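Local coordinates for protein tripeptidase (Staphylococcus aureus subsp. aureus, PDB 3RZA) that probably cleaves the N-terminal residue from tripeptides as a metal-dependent peptidase of the M20 family, here with zinc and calcium in its paired metal site, at residues Thr45-Leu50 / Leu72-Leu77; Thr96-Thr101 / Gly161-Leu166; Gln306-Phe311 / Asp344-Asn349. All blocks are in the same frame, centred on the assembly; numbering follows the deposited sequence.

Interaction 1. Residues Thr45-Leu50 / Leu72-Leu77. With CA (calcium ion), chain E.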
ATOM      1  N   THR A  45     -13.377  -1.340  32.292  1.00 22.21           N
ATOM      2  CA  THR A  45     -14.662  -0.864  32.830  1.00 21.90           C
ATOM      3  C   THR A  45     -15.689  -1.988  32.994  1.00 21.07           C
ATOM      4  O   THR A  45     -16.338  -2.089  34.042  1.00 22.01           O
ATOM      5  CB  THR A  45     -15.245   0.248  31.975  1.00 22.93           C
ATOM      6  OG1 THR A  45     -14.371   1.367  32.023  1.00 23.11           O
ATOM      7  CG2 THR A  45     -16.589   0.686  32.504  1.00 25.19           C
ATOM      8  N   ILE A  46     -15.863  -2.808  31.964  1.00 20.08           N
ATOM      9  CA  ILE A  46     -16.865  -3.882  32.029  1.00 18.17           C
ATOM     10  C   ILE A  46     -16.468  -5.015  33.020  1.00 18.70           C
ATOM     11  O   ILE A  46     -17.350  -5.617  33.667  1.00 17.98           O
ATOM     12  CB  ILE A  46     -17.195  -4.461  30.625  1.00 17.08           C
ATOM     13  CG1 ILE A  46     -18.520  -5.220  30.668  1.00 16.23           C
ATOM     14  CG2 ILE A  46     -16.047  -5.353  30.102  1.00 15.89           C
ATOM     15  CD1 ILE A  46     -18.986  -5.670  29.327  1.00 12.47           C
ATOM     16  N   GLN A  47     -15.161  -5.244  33.191  1.00 17.79           N
ATOM     17  CA  GLN A  47     -14.694  -6.391  33.962  1.00 17.98           C
ATOM     18  C   GLN A  47     -15.133  -6.406  35.420  1.00 18.45           C
ATOM     19  O   GLN A  47     -15.720  -7.408  35.830  1.00 15.73           O
ATOM     20  CB  GLN A  47     -13.175  -6.608  33.824  1.00 17.95           C
ATOM     21  CG  GLN A  47     -12.687  -7.989  34.345  1.00 15.89           C
ATOM     22  CD  GLN A  47     -12.012  -7.912  35.704  1.00 20.57           C
ATOM     23  OE1 GLN A  47     -12.393  -7.110  36.563  1.00 18.12           O
ATOM     24  NE2 GLN A  47     -11.012  -8.774  35.913  1.00 15.28           N
ATOM     25  N   PRO A  48     -14.867  -5.314  36.203  1.00 20.73           N
ATOM     26  CA  PRO A  48     -15.410  -5.270  37.585  1.00 22.04           C
ATOM     27  C   PRO A  48     -16.949  -5.237  37.696  1.00 21.28           C
ATOM     28  O   PRO A  48     -17.480  -5.673  38.713  1.00 23.61           O
ATOM     29  CB  PRO A  48     -14.809  -3.964  38.177  1.00 23.34           C
ATOM     30  CG  PRO A  48     -13.790  -3.514  37.230  1.00 25.01           C
ATOM     31  CD  PRO A  48     -14.117  -4.080  35.898  1.00 22.41           C
ATOM     32  N   ILE A  49     -17.648  -4.710  36.688  1.00 21.20           N
ATOM     33  CA  ILE A  49     -19.133  -4.768  36.652  1.00 18.81           C
ATOM     34  C   ILE A  49     -19.637  -6.221  36.520  1.00 18.58           C
ATOM     35  O   ILE A  49     -20.520  -6.642  37.267  1.00 18.87           O
ATOM     36  CB  ILE A  49     -19.723  -3.885  35.526  1.00 18.78           C
ATOM     37  CG1 ILE A  49     -19.460  -2.375  35.812  1.00 18.38           C
ATOM     38  CG2 ILE A  49     -21.190  -4.138  35.391  1.00 15.65           C
ATOM     39  CD1 ILE A  49     -19.780  -1.420  34.621  1.00 15.66           C
ATOM     40  N   LEU A  50     -19.027  -6.990  35.621  1.00 18.56           N
ATOM     41  CA  LEU A  50     -19.332  -8.408  35.487  1.00 18.58           C
ATOM     42  C   LEU A  50     -18.982  -9.219  36.728  1.00 18.04           C
ATOM     43  O   LEU A  50     -19.775 -10.054  37.147  1.00 17.39           O
ATOM     44  CB  LEU A  50     -18.640  -9.022  34.265  1.00 18.97           C
ATOM     45  CG  LEU A  50     -19.207  -8.689  32.902  1.00 18.59           C
ATOM     46  CD1 LEU A  50     -18.228  -9.116  31.846  1.00 17.06           C
ATOM     47  CD2 LEU A  50     -20.529  -9.368  32.675  1.00 18.69           C
ATOM     48  N   LEU A  72      -4.069  -6.154  26.729  1.00 24.05           N
ATOM     49  CA  LEU A  72      -5.264  -6.540  27.520  1.00 21.90           C
ATOM     50  C   LEU A  72      -5.483  -5.544  28.672  1.00 22.60           C
ATOM     51  O   LEU A  72      -4.549  -5.225  29.404  1.00 21.13           O
ATOM     52  CB  LEU A  72      -5.105  -7.938  28.107  1.00 22.77           C
ATOM     53  CG  LEU A  72      -4.844  -9.125  27.167  1.00 21.67           C
ATOM     54  CD1 LEU A  72      -4.589 -10.379  28.010  1.00 18.61           C
ATOM     55  CD2 LEU A  72      -6.005  -9.341  26.253  1.00 18.48           C
ATOM     56  N   GLY A  73      -6.717  -5.065  28.817  1.00 20.78           N
ATOM     57  CA  GLY A  73      -7.060  -4.030  29.806  1.00 22.59           C
ATOM     58  C   GLY A  73      -7.621  -4.553  31.122  1.00 21.53           C
ATOM     59  O   GLY A  73      -7.966  -3.752  31.976  1.00 22.56           O
ATOM     60  N   ALA A  74      -7.742  -5.882  31.271  1.00 18.10           N
ATOM     61  CA  ALA A  74      -8.246  -6.481  32.504  1.00 19.36           C
ATOM     62  C   ALA A  74      -7.891  -7.959  32.580  1.00 20.11           C
ATOM     63  O   ALA A  74      -7.501  -8.577  31.580  1.00 19.52           O
ATOM     64  CB  ALA A  74      -9.792  -6.272  32.644  1.00 14.70           C
ATOM     65  N   ASN A  75      -8.013  -8.506  33.786  1.00 20.10           N
ATOM     66  CA  ASN A  75      -7.805  -9.934  34.030  1.00 21.37           C
ATOM     67  C   ASN A  75      -9.001 -10.721  33.553  1.00 19.42           C
ATOM     68  O   ASN A  75     -10.129 -10.216  33.565  1.00 18.83           O
ATOM     69  CB  ASN A  75      -7.596 -10.211  35.534  1.00 20.72           C
ATOM     70  CG  ASN A  75      -6.438  -9.438  36.117  1.00 22.56           C
ATOM     71  OD1 ASN A  75      -5.377  -9.341  35.505  1.00 18.94           O
ATOM     72  ND2 ASN A  75      -6.628  -8.898  37.320  1.00 15.90           N
ATOM     73  N   ASN A  76      -8.771 -11.986  33.205  1.00 21.27           N
ATOM     74  CA  ASN A  76      -9.873 -12.938  33.000  1.00 18.83           C
ATOM     75  C   ASN A  76     -10.521 -13.229  34.353  1.00 18.28           C
ATOM     76  O   ASN A  76      -9.869 -13.091  35.376  1.00 21.13           O
ATOM     77  CB  ASN A  76      -9.396 -14.261  32.402  1.00 19.56           C
ATOM     78  CG  ASN A  76      -8.619 -14.093  31.111  1.00 16.20           C
ATOM     79  OD1 ASN A  76      -9.139 -13.599  30.118  1.00 14.94           O
ATOM     80  ND2 ASN A  76      -7.376 -14.550  31.111  1.00 13.37           N
ATOM     81  N   LEU A  77     -11.800 -13.610  34.339  1.00 15.50           N
ATOM     82  CA  LEU A  77     -12.543 -14.014  35.552  1.00 16.39           C
ATOM     83  C   LEU A  77     -12.861 -15.502  35.439  1.00 17.13           C
ATOM     84  O   LEU A  77     -13.315 -15.940  34.387  1.00 20.83           O
ATOM     85  CB  LEU A  77     -13.846 -13.234  35.657  1.00 14.59           C
ATOM     86  CG  LEU A  77     -13.763 -11.714  35.716  1.00 16.85           C
ATOM     87  CD1 LEU A  77     -15.130 -11.068  35.568  1.00 17.62           C
ATOM     88  CD2 LEU A  77     -13.099 -11.282  37.019  1.00 15.92           C
TER
HETATM   89 CA    CA E 405      -2.524  -4.198  30.218  1.00 59.11          CA
HETATM   90  O   HOH W   1      -2.632  -2.825  28.359  1.00 38.27           O
HETATM   91  O   HOH W   2      -3.403  -2.826  32.181  1.00 26.47           O
HETATM   92  O   HOH W   3      -0.007  -3.649  30.626  1.00 28.03           O
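Gln47 reaches from helix 46-56 to the 72-77 loop and makes the one direct hydrogen bond between the two segments. Its NE2 donates to the backbone O of Asn75 over 2.9 Å, with a nearly straight N-H...O angle of 166°. The acceptor lies close to the plane of the Gln47 amide, whereas NE2 sits above the Asn75 carbonyl plane, 39° out of it, and so is not aimed at a lone pair. A sharp bend at chi2 (-103°) turns the amide across the loop. Glu63 OE1 takes a further hydrogen bond from the same NE2 and another from Asn75 ND2, so one carboxylate oxygen ties the helix and the loop together.

Carbon contacts accompany this bond. Gln47 CB meets the methyl CB of Ala74 at 3.6 Å, at the point where the two backbones come nearest. Where the loop enters strand 77-81, Leu77 crosses Gln47 at a slant, CD2 3.4 Å from Gln47 NE2 and CD1 3.7 Å from Gln47 O. One helical turn on, Leu50 CB touches Leu77 CD1 more loosely, at 4.3 Å.

At the start of the 72-77 segment, Leu72 O coordinates a calcium ion at 2.4 Å; three waters bind the same ion, and the carbonyls of Ala67 and His69 complete its ligands. Asn75 OD1 accepts from Ala67 N, linking the contact to that shell. The whole is a helix laid against the calcium-bound loop that leads into strand 77-81 of the α/β metallopeptidase domain.

Interaction 2. Residues Thr96-Thr101 / Gly161-Leu166. With ZN (zinc ion), chain C; CA (calcium ion), chain D.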
ATOM      1  N   THR A  96     -17.777 -20.742  28.837  1.00 15.24           N
ATOM      2  CA  THR A  96     -16.967 -19.547  28.561  1.00 17.89           C
ATOM      3  C   THR A  96     -17.586 -18.615  27.520  1.00 18.70           C
ATOM      4  O   THR A  96     -18.180 -19.070  26.547  1.00 21.66           O
ATOM      5  CB  THR A  96     -15.490 -19.885  28.167  1.00 18.85           C
ATOM      6  OG1 THR A  96     -14.726 -18.680  28.078  1.00 23.35           O
ATOM      7  CG2 THR A  96     -15.403 -20.603  26.849  1.00 22.43           C
ATOM      8  N   SER A  97     -17.541 -17.315  27.827  1.00 17.69           N
ATOM      9  CA  SER A  97     -17.793 -16.256  26.880  1.00 19.68           C
ATOM     10  C   SER A  97     -16.721 -15.211  27.055  1.00 17.18           C
ATOM     11  O   SER A  97     -15.973 -15.269  28.008  1.00 20.54           O
ATOM     12  CB  SER A  97     -19.184 -15.656  27.112  1.00 20.94           C
ATOM     13  OG  SER A  97     -20.161 -16.406  26.404  1.00 24.78           O
ATOM     14  N   HIS A  98     -16.601 -14.312  26.092  1.00 16.21           N
ATOM     15  CA  HIS A  98     -15.612 -13.225  26.159  1.00 15.83           C
ATOM     16  C   HIS A  98     -16.306 -11.866  26.340  1.00 16.04           C
ATOM     17  O   HIS A  98     -17.364 -11.618  25.753  1.00 17.17           O
ATOM     18  CB  HIS A  98     -14.674 -13.229  24.943  1.00 15.46           C
ATOM     19  CG  HIS A  98     -15.335 -12.960  23.637  1.00 19.29           C
ATOM     20  ND1 HIS A  98     -15.415 -11.700  23.088  1.00 21.26           N
ATOM     21  CD2 HIS A  98     -15.814 -13.811  22.701  1.00 18.16           C
ATOM     22  CE1 HIS A  98     -15.973 -11.782  21.892  1.00 19.77           C
ATOM     23  NE2 HIS A  98     -16.213 -13.054  21.630  1.00 21.02           N
HETATM   24  N   MSE A  99     -15.708 -11.014  27.175  1.00 15.89           N
HETATM   25  CA  MSE A  99     -16.305  -9.727  27.558  1.00 15.54           C
HETATM   26  C   MSE A  99     -15.977  -8.579  26.592  1.00 17.92           C
HETATM   27  O   MSE A  99     -16.606  -7.507  26.676  1.00 18.05           O
HETATM   28  CB  MSE A  99     -15.908  -9.375  28.988  1.00 15.65           C
HETATM   29  CG  MSE A  99     -14.518  -8.852  29.171  1.00 13.67           C
HETATM   30 SE   MSE A  99     -14.113  -8.654  31.009  0.75 12.15          SE
HETATM   31  CE  MSE A  99     -13.774 -10.533  31.424  1.00  9.84           C
ATOM     32  N   ASP A 100     -14.984  -8.783  25.708  1.00 17.34           N
ATOM     33  CA  ASP A 100     -14.600  -7.768  24.713  1.00 18.12           C
ATOM     34  C   ASP A 100     -15.397  -7.876  23.392  1.00 20.64           C
ATOM     35  O   ASP A 100     -15.922  -8.931  23.052  1.00 17.09           O
ATOM     36  CB  ASP A 100     -13.089  -7.779  24.415  1.00 16.39           C
ATOM     37  CG  ASP A 100     -12.601  -9.091  23.757  1.00 19.74           C
ATOM     38  OD1 ASP A 100     -13.013 -10.175  24.213  1.00 18.64           O
ATOM     39  OD2 ASP A 100     -11.790  -9.034  22.810  1.00 20.26           O
ATOM     40  N   THR A 101     -15.470  -6.750  22.677  1.00 20.82           N
ATOM     41  CA  THR A 101     -16.056  -6.673  21.342  1.00 20.88           C
ATOM     42  C   THR A 101     -15.023  -6.099  20.367  1.00 20.89           C
ATOM     43  O   THR A 101     -14.030  -5.500  20.784  1.00 20.68           O
ATOM     44  CB  THR A 101     -17.255  -5.741  21.341  1.00 20.21           C
ATOM     45  OG1 THR A 101     -16.788  -4.392  21.451  1.00 18.27           O
ATOM     46  CG2 THR A 101     -18.166  -6.043  22.484  1.00 20.33           C
ATOM     47  N   GLY A 161      -9.782  -9.903  25.514  1.00 17.45           N
ATOM     48  CA  GLY A 161      -8.971  -9.978  24.323  1.00 17.33           C
ATOM     49  C   GLY A 161      -9.237 -11.091  23.333  1.00 18.61           C
ATOM     50  O   GLY A 161      -8.357 -11.393  22.537  1.00 20.24           O
ATOM     51  N   GLU A 162     -10.422 -11.713  23.362  1.00 15.92           N
ATOM     52  CA  GLU A 162     -10.741 -12.747  22.383  1.00 18.59           C
ATOM     53  C   GLU A 162     -10.651 -12.215  20.953  1.00 18.30           C
ATOM     54  O   GLU A 162     -10.132 -12.902  20.076  1.00 18.51           O
ATOM     55  CB  GLU A 162     -12.111 -13.382  22.646  1.00 17.91           C
ATOM     56  CG  GLU A 162     -12.390 -14.701  21.857  1.00 20.20           C
ATOM     57  CD  GLU A 162     -13.027 -14.528  20.446  1.00 22.59           C
ATOM     58  OE1 GLU A 162     -13.377 -13.401  19.990  1.00 21.82           O
ATOM     59  OE2 GLU A 162     -13.186 -15.559  19.781  1.00 32.81           O
ATOM     60  N   GLU A 163     -11.092 -10.977  20.767  1.00 18.40           N
ATOM     61  CA  GLU A 163     -11.078 -10.309  19.465  1.00 22.53           C
ATOM     62  C   GLU A 163      -9.731  -9.746  19.041  1.00 20.73           C
ATOM     63  O   GLU A 163      -9.637  -9.239  17.952  1.00 19.84           O
ATOM     64  CB  GLU A 163     -12.107  -9.162  19.447  1.00 22.18           C
ATOM     65  CG  GLU A 163     -13.509  -9.556  19.812  1.00 23.66           C
ATOM     66  CD  GLU A 163     -14.211 -10.323  18.755  1.00 26.10           C
ATOM     67  OE1 GLU A 163     -13.599 -10.868  17.801  1.00 22.18           O
ATOM     68  OE2 GLU A 163     -15.455 -10.387  18.835  1.00 23.39           O
ATOM     69  N   SER A 164      -8.713  -9.814  19.907  1.00 23.22           N
ATOM     70  CA  SER A 164      -7.318  -9.529  19.545  1.00 24.75           C
ATOM     71  C   SER A 164      -6.488 -10.810  19.240  1.00 26.42           C
ATOM     72  O   SER A 164      -5.259 -10.736  19.201  1.00 28.84           O
ATOM     73  CB  SER A 164      -6.633  -8.742  20.673  1.00 24.26           C
ATOM     74  OG  SER A 164      -7.375  -7.620  21.043  1.00 26.81           O
ATOM     75  N   GLY A 165      -7.152 -11.951  19.002  1.00 22.71           N
ATOM     76  CA  GLY A 165      -6.473 -13.219  18.715  1.00 20.71           C
ATOM     77  C   GLY A 165      -6.407 -14.155  19.910  1.00 20.41           C
ATOM     78  O   GLY A 165      -5.354 -14.751  20.171  1.00 22.11           O
ATOM     79  N   LEU A 166      -7.535 -14.291  20.628  1.00 19.15           N
ATOM     80  CA  LEU A 166      -7.674 -15.242  21.751  1.00 18.37           C
ATOM     81  C   LEU A 166      -6.632 -15.010  22.869  1.00 19.79           C
ATOM     82  O   LEU A 166      -6.231 -15.952  23.555  1.00 18.51           O
ATOM     83  CB  LEU A 166      -7.599 -16.687  21.236  1.00 17.71           C
ATOM     84  CG  LEU A 166      -8.353 -17.027  19.946  1.00 15.44           C
ATOM     85  CD1 LEU A 166      -8.131 -18.490  19.601  1.00 15.49           C
ATOM     86  CD2 LEU A 166      -9.844 -16.712  20.065  1.00 11.47           C
TER
HETATM   87 ZN    ZN C 401     -17.062 -13.945  19.885  1.00 26.60          ZN
HETATM   88 CA    CA D 402     -16.153 -11.711  17.223  1.00 32.28          CA
HETATM   89  O   HOH W   4     -15.964 -14.104  18.118  1.00 33.92           O
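His98 lies with its imidazole against Glu162 in the paired-metal centre of an M20-family peptidase, where it ends strand 93-98 and heads a His-X-Asp sequence. Its CB already touches Glu162 CB at 3.4 Å. With chi1 at 64°, CG stands between the backbone N and the carbonyl carbon, and the ring is turned so that one face meets the glutamate: Glu162 CB makes a CH-pi contact over that face, 3.7 Å from the centroid of the His98 ring. Further out CD2 lies against Glu162 CG, and the carboxylate of Glu162 stacks on the imidazole with the planes only 12° apart.

ND1, on the other side of the ring, gives weak hydrogen bonds to Asp100 O and OD1, which oppose turning of the ring. Asp100 is itself gripped from the loop: Glu163 N donates to OD2 over 2.9 Å on the syn side, Glu162 N adds a weak bond to OD1, and Thr40 OG1 hydrogen-bonds to OD2 as well. His98 CE1 comes 3.4 Å from Glu163 OE2, the ring and that carboxylate being almost perpendicular (87°).

At the tip, NE2 binds zinc at 2.1 Å, with Asp129 and Asp186 as the other protein ligands. Glu163 grips the neighbouring calcium through both oxygens, unequally, OE2 at 2.2 Å and OE1 at 2.8 Å, and Asp129 and His366 join it there. Water 4 bridges the two metals, consistent with the hydrolytic water of such dinuclear peptidases, and donates a hydrogen bond of 3.3 Å to Glu162 OE1.

Interaction 3. Residues Gln306-Phe311 / Asp344-Asn349. With PEG (di(hydroxyethyl)ether), chain J.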
ATOM      1  N   GLN A 306       1.659 -19.167  14.372  1.00 21.98           N
ATOM      2  CA  GLN A 306       0.404 -19.907  14.599  1.00 21.82           C
ATOM      3  C   GLN A 306      -0.539 -19.025  15.391  1.00 22.04           C
ATOM      4  O   GLN A 306      -0.250 -18.687  16.525  1.00 20.93           O
ATOM      5  CB  GLN A 306       0.647 -21.213  15.344  1.00 25.73           C
ATOM      6  CG  GLN A 306      -0.652 -22.036  15.573  1.00 26.55           C
ATOM      7  CD  GLN A 306      -0.374 -23.411  16.097  1.00 30.46           C
ATOM      8  OE1 GLN A 306       0.193 -24.256  15.399  1.00 35.49           O
ATOM      9  NE2 GLN A 306      -0.774 -23.656  17.325  1.00 31.71           N
ATOM     10  N   SER A 307      -1.668 -18.650  14.800  1.00 21.45           N
ATOM     11  CA  SER A 307      -2.703 -17.894  15.536  1.00 21.32           C
ATOM     12  C   SER A 307      -3.415 -18.769  16.600  1.00 20.82           C
ATOM     13  O   SER A 307      -3.584 -18.352  17.747  1.00 19.45           O
ATOM     14  CB  SER A 307      -3.735 -17.318  14.577  1.00 20.38           C
ATOM     15  OG  SER A 307      -3.129 -16.564  13.536  1.00 25.28           O
ATOM     16  N   TYR A 308      -3.825 -19.972  16.209  1.00 19.93           N
ATOM     17  CA  TYR A 308      -4.428 -20.918  17.156  1.00 19.83           C
ATOM     18  C   TYR A 308      -4.365 -22.335  16.600  1.00 18.84           C
ATOM     19  O   TYR A 308      -4.303 -22.506  15.388  1.00 20.73           O
ATOM     20  CB  TYR A 308      -5.891 -20.521  17.481  1.00 20.82           C
ATOM     21  CG  TYR A 308      -6.720 -20.164  16.264  1.00 17.12           C
ATOM     22  CD1 TYR A 308      -7.321 -21.151  15.499  1.00 19.43           C
ATOM     23  CD2 TYR A 308      -6.914 -18.845  15.894  1.00 19.09           C
ATOM     24  CE1 TYR A 308      -8.074 -20.840  14.369  1.00 21.10           C
ATOM     25  CE2 TYR A 308      -7.694 -18.516  14.755  1.00 21.89           C
ATOM     26  CZ  TYR A 308      -8.262 -19.537  14.010  1.00 19.76           C
ATOM     27  OH  TYR A 308      -8.985 -19.293  12.883  1.00 16.91           O
ATOM     28  N   PRO A 309      -4.367 -23.357  17.481  1.00 17.96           N
ATOM     29  CA  PRO A 309      -4.370 -24.734  16.994  1.00 18.76           C
ATOM     30  C   PRO A 309      -5.782 -25.278  16.761  1.00 17.83           C
ATOM     31  O   PRO A 309      -6.717 -24.901  17.469  1.00 17.58           O
ATOM     32  CB  PRO A 309      -3.661 -25.504  18.108  1.00 19.61           C
ATOM     33  CG  PRO A 309      -4.001 -24.740  19.366  1.00 18.57           C
ATOM     34  CD  PRO A 309      -4.263 -23.301  18.956  1.00 20.09           C
ATOM     35  N   GLY A 310      -5.904 -26.181  15.788  1.00 17.46           N
ATOM     36  CA  GLY A 310      -7.157 -26.853  15.485  1.00 18.43           C
ATOM     37  C   GLY A 310      -7.479 -27.966  16.446  1.00 19.43           C
ATOM     38  O   GLY A 310      -6.635 -28.385  17.218  1.00 20.95           O
ATOM     39  N   PHE A 311      -8.736 -28.387  16.435  1.00 19.51           N
ATOM     40  CA  PHE A 311      -9.197 -29.535  17.202  1.00 19.68           C
ATOM     41  C   PHE A 311     -10.366 -30.215  16.475  1.00 19.32           C
ATOM     42  O   PHE A 311     -10.930 -29.683  15.503  1.00 16.84           O
ATOM     43  CB  PHE A 311      -9.601 -29.118  18.628  1.00 19.63           C
ATOM     44  CG  PHE A 311     -10.855 -28.278  18.691  1.00 21.60           C
ATOM     45  CD1 PHE A 311     -10.800 -26.903  18.510  1.00 25.75           C
ATOM     46  CD2 PHE A 311     -12.104 -28.866  18.927  1.00 24.33           C
ATOM     47  CE1 PHE A 311     -11.958 -26.129  18.554  1.00 20.07           C
ATOM     48  CE2 PHE A 311     -13.268 -28.100  18.955  1.00 19.25           C
ATOM     49  CZ  PHE A 311     -13.191 -26.732  18.777  1.00 23.93           C
ATOM     50  N   ASP A 344     -12.122 -19.034  21.956  1.00 18.60           N
ATOM     51  CA  ASP A 344     -11.430 -19.412  23.194  1.00 20.50           C
ATOM     52  C   ASP A 344     -11.412 -20.912  23.449  1.00 19.89           C
ATOM     53  O   ASP A 344     -10.483 -21.414  24.091  1.00 19.17           O
ATOM     54  CB  ASP A 344     -12.013 -18.677  24.416  1.00 22.37           C
ATOM     55  CG  ASP A 344     -11.657 -17.183  24.429  1.00 25.93           C
ATOM     56  OD1 ASP A 344     -10.579 -16.785  23.926  1.00 24.32           O
ATOM     57  OD2 ASP A 344     -12.464 -16.409  24.936  1.00 25.84           O
ATOM     58  N   GLY A 345     -12.421 -21.611  22.934  1.00 18.20           N
ATOM     59  CA  GLY A 345     -12.447 -23.063  22.910  1.00 20.73           C
ATOM     60  C   GLY A 345     -11.286 -23.739  22.221  1.00 19.62           C
ATOM     61  O   GLY A 345     -10.911 -24.825  22.621  1.00 20.86           O
ATOM     62  N   SER A 346     -10.719 -23.088  21.196  1.00 18.44           N
ATOM     63  CA  SER A 346      -9.508 -23.575  20.514  1.00 18.01           C
ATOM     64  C   SER A 346      -8.308 -23.614  21.457  1.00 20.07           C
ATOM     65  O   SER A 346      -7.476 -24.510  21.347  1.00 19.95           O
ATOM     66  CB  SER A 346      -9.148 -22.699  19.301  1.00 19.42           C
ATOM     67  OG  SER A 346     -10.224 -22.547  18.371  1.00 15.64           O
ATOM     68  N   ILE A 347      -8.222 -22.637  22.371  1.00 19.06           N
ATOM     69  CA  ILE A 347      -7.155 -22.596  23.355  1.00 20.83           C
ATOM     70  C   ILE A 347      -7.430 -23.536  24.517  1.00 23.23           C
ATOM     71  O   ILE A 347      -6.515 -24.248  24.963  1.00 26.13           O
ATOM     72  CB  ILE A 347      -6.911 -21.171  23.884  1.00 21.98           C
ATOM     73  CG1 ILE A 347      -6.573 -20.205  22.737  1.00 23.92           C
ATOM     74  CG2 ILE A 347      -5.775 -21.168  24.918  1.00 22.73           C
ATOM     75  CD1 ILE A 347      -5.417 -20.680  21.775  1.00 23.67           C
ATOM     76  N   ILE A 348      -8.671 -23.565  24.991  1.00 19.50           N
ATOM     77  CA  ILE A 348      -9.019 -24.322  26.200  1.00 22.01           C
ATOM     78  C   ILE A 348      -8.864 -25.826  25.963  1.00 21.35           C
ATOM     79  O   ILE A 348      -8.376 -26.532  26.842  1.00 18.39           O
ATOM     80  CB  ILE A 348     -10.477 -24.012  26.703  1.00 22.15           C
ATOM     81  CG1 ILE A 348     -10.636 -22.516  27.070  1.00 28.07           C
ATOM     82  CG2 ILE A 348     -10.882 -24.963  27.889  1.00 16.73           C
ATOM     83  CD1 ILE A 348     -10.524 -22.199  28.504  1.00 34.10           C
ATOM     84  N   ASN A 349      -9.245 -26.294  24.765  1.00 20.09           N
ATOM     85  CA  ASN A 349      -8.931 -27.672  24.326  1.00 19.87           C
ATOM     86  C   ASN A 349      -7.461 -28.078  24.507  1.00 20.26           C
ATOM     87  O   ASN A 349      -7.205 -29.214  24.885  1.00 22.19           O
ATOM     88  CB  ASN A 349      -9.373 -27.939  22.855  1.00 19.49           C
ATOM     89  CG  ASN A 349     -10.847 -28.386  22.742  1.00 20.67           C
ATOM     90  OD1 ASN A 349     -11.231 -29.409  23.291  1.00 21.25           O
ATOM     91  ND2 ASN A 349     -11.664 -27.607  22.019  1.00 17.36           N
TER
HETATM   92  C1  PEG J 411       5.673 -21.349  15.453  1.00 48.53           C
HETATM   93  O1  PEG J 411       5.351 -22.162  14.314  1.00 43.86           O
HETATM   94  C2  PEG J 411       5.078 -19.953  15.286  1.00 46.32           C
HETATM   95  O2  PEG J 411       4.065 -19.719  16.287  1.00 51.77           O
HETATM   96  C3  PEG J 411       4.098 -18.394  16.846  1.00 48.00           C
HETATM   97  O   HOH W   5      -9.121 -24.143  16.493  1.00 15.83           O
HETATM   98  O   HOH W   6      -7.224 -26.845  20.140  1.00 22.82           O
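Phe311 offers the face of its ring to Asn349, at the place where strand 299-312, one of the two long strands leading to the smaller domain, passes helix 344-348 of the metal-binding domain. Asn349 ND2 stands over the centre of the Phe311 ring, 3.3 Å above its plane, with the amide tilted 32° from the ring. Ser346 approaches the same ring at its edge, OG lying 4.0 Å from Phe311 CE1. CG of Phe311 stands between backbone N and carbonyl carbon (chi1 69°), which brings the ring against Asn349 and Ser346. Nearer the start of the 306-311 segment, Ile347 CD1 packs against Pro309 CD at 4.0 Å and, more loosely, against Tyr308 CB.

Two waters carry the polar link between the segments. Water 5 donates to Pro309 O at 2.7 Å and accepts from Ser346 OG at 2.7 Å, joining strand to helix in one step. Water 6 lies 2.6 Å from Ser346 O and only weakly reaches Pro309 O; it has more acceptors near it than protons to give.

Behind this first shell, the Asn349 amide is fixed by helix 344-348 and by the sheet. Asn349 ND2 makes a weak hydrogen bond to Gly345 O at 2.9 Å, and a further one to Ser355 O at the start of strand 355-359. Ser346 OG is also met by Ser343 N. The strand in turn is held against strand 194-209: Phe311 pairs with Ala198, Gly310 N bonds to Thr200 OG1, and Ser307 and Tyr308 both face Gln201 in a classic beta bulge. Just before that bulge, Gln306 N donates to O2 of a di(hydroxyethyl)ether molecule, probably from the crystallisation liquor, over 3.1 Å with an N-H...O angle of 178°.

In the fold
The contacts follow one another along the chain, each closing before the next opens. Interactions 1 and 2 have centres about 11 Å apart and touch directly: the selenium of Met99, present as selenomethionine, packs on Gln47 CB, and Leu72 CD2 lies on Gly161 CA. Interaction 3 is about 13 Å from interaction 2, centre to centre, reached through Asp344 and through Leu166 against Tyr308, but about 22 Å from interaction 1, which it does not touch. Interactions 2 and 3 both reach the same mixed sheet. Interaction 2, with the paired metals, sits in the middle, so the metal site lies beside helix 344-348 and the strand running out to the smaller domain.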